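Side-chain contact in anti-restriction endonuclease (Enterobacteria phage T4, PDB 3WX4), which mimics DNA to block DNA binding by the bacterial histone-like protein H-NS and strongly inhibits the host McrA restriction endonuclease: residues D72-L75 with K76-I80. Numbering follows the deposited sequence.
Sequences DDVL and KTIMI
Val-74 and Ile-78, one turn apart on helix 71-84, illustrate how a helix satisfies its backbone while sorting its side chains by polarity. Four successive i to i+4 hydrogen bonds occupy the carbonyls of Asp-72 to Leu-75, and they straighten along the chain. The first, from Lys-76 N to Asp-72 O, spans 3.2 Å with its donor tilted from the carbonyl plane. By contrast, Ile-78 N reaches Val-74 O at 2.9 Å with an N-H...O angle of 167°. Beside this bond, CG1 of Val-74 meets CD1 of Ile-78 at 3.7 Å; the valine methyl stands anti to its own nitrogen (chi1 175°), which turns it along the helix toward the isoleucine. Leu-75 lies alongside Ile-78, CD2 to CD1 4.1 Å. Phe-13 receives Leu-75 and Ile-78, Val-63 receives Val-74 and Ile-78, and Leu-75 also packs on Ile-2 of the second subunit.

The charged ends of Asp-73 and Lys-76 do not meet: OD1 of Asp-73 and NZ of Lys-76 remain 5.1 Å apart. The lysine chain is extended beyond CG, and its ammonium donates to a water at 3.1 Å, which in turn gives Asp-73 OD1 a weak, long bond of 3.4 Å. Such a solvent-bridged pairing probably neutralises the carboxylate only partly, consistent with a DNA mimic that presents acidic groups while its apolar helix face packs against the sheet.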
ATOM      1  N   ASP A  72      -3.847   9.757  10.942  1.00 46.42           N
ATOM      2  CA  ASP A  72      -5.141  10.424  11.090  1.00 46.61           C
ATOM      3  C   ASP A  72      -5.712  10.931   9.779  1.00 45.32           C
ATOM      4  O   ASP A  72      -6.951  10.982   9.604  1.00 45.74           O
ATOM      5  CB  ASP A  72      -5.040  11.519  12.148  1.00 50.28           C
ATOM      6  CG  ASP A  72      -4.609  10.950  13.483  1.00 54.50           C
ATOM      7  OD1 ASP A  72      -5.270   9.989  13.951  1.00 55.46           O
ATOM      8  OD2 ASP A  72      -3.596  11.417  14.061  1.00 58.08           O
ATOM      9  N   ASP A  73      -4.851  11.300   8.834  1.00 43.15           N
ATOM     10  CA  ASP A  73      -5.403  11.708   7.546  1.00 42.82           C
ATOM     11  C   ASP A  73      -5.998  10.479   6.822  1.00 42.27           C
ATOM     12  O   ASP A  73      -7.004  10.601   6.094  1.00 41.90           O
ATOM     13  CB  ASP A  73      -4.342  12.341   6.642  1.00 45.81           C
ATOM     14  CG  ASP A  73      -3.859  13.710   7.181  1.00 49.35           C
ATOM     15  OD1 ASP A  73      -4.718  14.469   7.717  1.00 48.73           O
ATOM     16  OD2 ASP A  73      -2.640  13.989   7.066  1.00 49.48           O
ATOM     17  N   VAL A  74      -5.353   9.332   6.993  1.00 39.66           N
ATOM     18  CA  VAL A  74      -5.840   8.114   6.355  1.00 40.36           C
ATOM     19  C   VAL A  74      -7.236   7.791   6.898  1.00 38.22           C
ATOM     20  O   VAL A  74      -8.136   7.462   6.134  1.00 39.53           O
ATOM     21  CB  VAL A  74      -4.912   6.885   6.616  1.00 40.09           C
ATOM     22  CG1 VAL A  74      -5.574   5.602   6.008  1.00 33.66           C
ATOM     23  CG2 VAL A  74      -3.492   7.111   5.967  1.00 39.60           C
ATOM     24  N   LEU A  75      -7.431   7.922   8.204  1.00 39.09           N
ATOM     25  CA  LEU A  75      -8.737   7.606   8.759  1.00 37.70           C
ATOM     26  C   LEU A  75      -9.810   8.522   8.224  1.00 39.07           C
ATOM     27  O   LEU A  75     -10.916   8.101   7.995  1.00 37.65           O
ATOM     28  CB  LEU A  75      -8.684   7.635  10.287  1.00 39.29           C
ATOM     29  CG  LEU A  75      -7.579   6.700  10.837  1.00 41.08           C
ATOM     30  CD1 LEU A  75      -7.569   6.762  12.366  1.00 42.35           C
ATOM     31  CD2 LEU A  75      -7.776   5.258  10.369  1.00 42.99           C
ATOM     32  N   LYS A  76      -9.488   9.795   7.991  1.00 39.59           N
ATOM     33  CA  LYS A  76     -10.479  10.711   7.496  1.00 39.23           C
ATOM     34  C   LYS A  76     -10.897  10.301   6.110  1.00 38.71           C
ATOM     35  O   LYS A  76     -12.068  10.414   5.739  1.00 39.83           O
ATOM     36  CB  LYS A  76      -9.922  12.144   7.405  1.00 43.43           C
ATOM     37  CG  LYS A  76     -10.055  12.996   8.654  1.00 48.59           C
ATOM     38  CD  LYS A  76      -9.568  14.436   8.289  1.00 53.49           C
ATOM     39  CE  LYS A  76      -9.657  15.428   9.465  1.00 55.96           C
ATOM     40  NZ  LYS A  76      -9.097  16.791   9.050  1.00 58.54           N
ATOM     41  N   THR A  77      -9.920   9.887   5.312  1.00 38.99           N
ATOM     42  CA  THR A  77     -10.207   9.491   3.953  1.00 37.32           C
ATOM     43  C   THR A  77     -11.109   8.235   3.991  1.00 36.16           C
ATOM     44  O   THR A  77     -12.098   8.146   3.274  1.00 35.89           O
ATOM     45  CB  THR A  77      -8.907   9.174   3.205  1.00 39.25           C
ATOM     46  OG1 THR A  77      -8.106  10.360   3.121  1.00 39.82           O
ATOM     47  CG2 THR A  77      -9.204   8.692   1.758  1.00 38.38           C
ATOM     48  N   ILE A  78     -10.742   7.272   4.821  1.00 36.15           N
ATOM     49  CA  ILE A  78     -11.545   6.041   4.907  1.00 35.49           C
ATOM     50  C   ILE A  78     -12.992   6.412   5.266  1.00 35.46           C
ATOM     51  O   ILE A  78     -13.937   5.984   4.602  1.00 35.65           O
ATOM     52  CB  ILE A  78     -10.955   5.091   5.968  1.00 34.55           C
ATOM     53  CG1 ILE A  78      -9.597   4.557   5.506  1.00 33.42           C
ATOM     54  CG2 ILE A  78     -11.943   3.890   6.237  1.00 33.59           C
ATOM     55  CD1 ILE A  78      -8.841   3.900   6.625  1.00 33.86           C
ATOM     56  N   MET A  79     -13.175   7.259   6.280  1.00 35.62           N
ATOM     57  CA  MET A  79     -14.533   7.613   6.676  1.00 35.74           C
ATOM     58  C   MET A  79     -15.307   8.334   5.624  1.00 37.22           C
ATOM     59  O   MET A  79     -16.514   8.146   5.523  1.00 36.90           O
ATOM     60  CB  MET A  79     -14.548   8.385   7.992  1.00 36.75           C
ATOM     61  CG  MET A  79     -13.960   7.578   9.134  1.00 36.09           C
ATOM     62  SD  MET A  79     -14.885   5.922   9.284  1.00 38.33           S
ATOM     63  CE  MET A  79     -16.561   6.538   9.405  1.00 34.80           C
ATOM     64  N   ILE A  80     -14.649   9.169   4.814  1.00 38.82           N
ATOM     65  CA  ILE A  80     -15.391   9.839   3.739  1.00 38.13           C
ATOM     66  C   ILE A  80     -16.021   8.785   2.817  1.00 38.13           C
ATOM     67  O   ILE A  80     -17.172   8.896   2.398  1.00 35.66           O
ATOM     68  CB  ILE A  80     -14.452  10.764   2.894  1.00 39.68           C
ATOM     69  CG1 ILE A  80     -14.240  12.087   3.648  1.00 40.26           C
ATOM     70  CG2 ILE A  80     -15.070  11.046   1.532  1.00 40.19           C
ATOM     71  CD1 ILE A  80     -12.967  12.861   3.225  1.00 43.12           C
TER
HETATM   72  O   HOH W   1      -7.555  15.872   6.578  1.00 74.33           O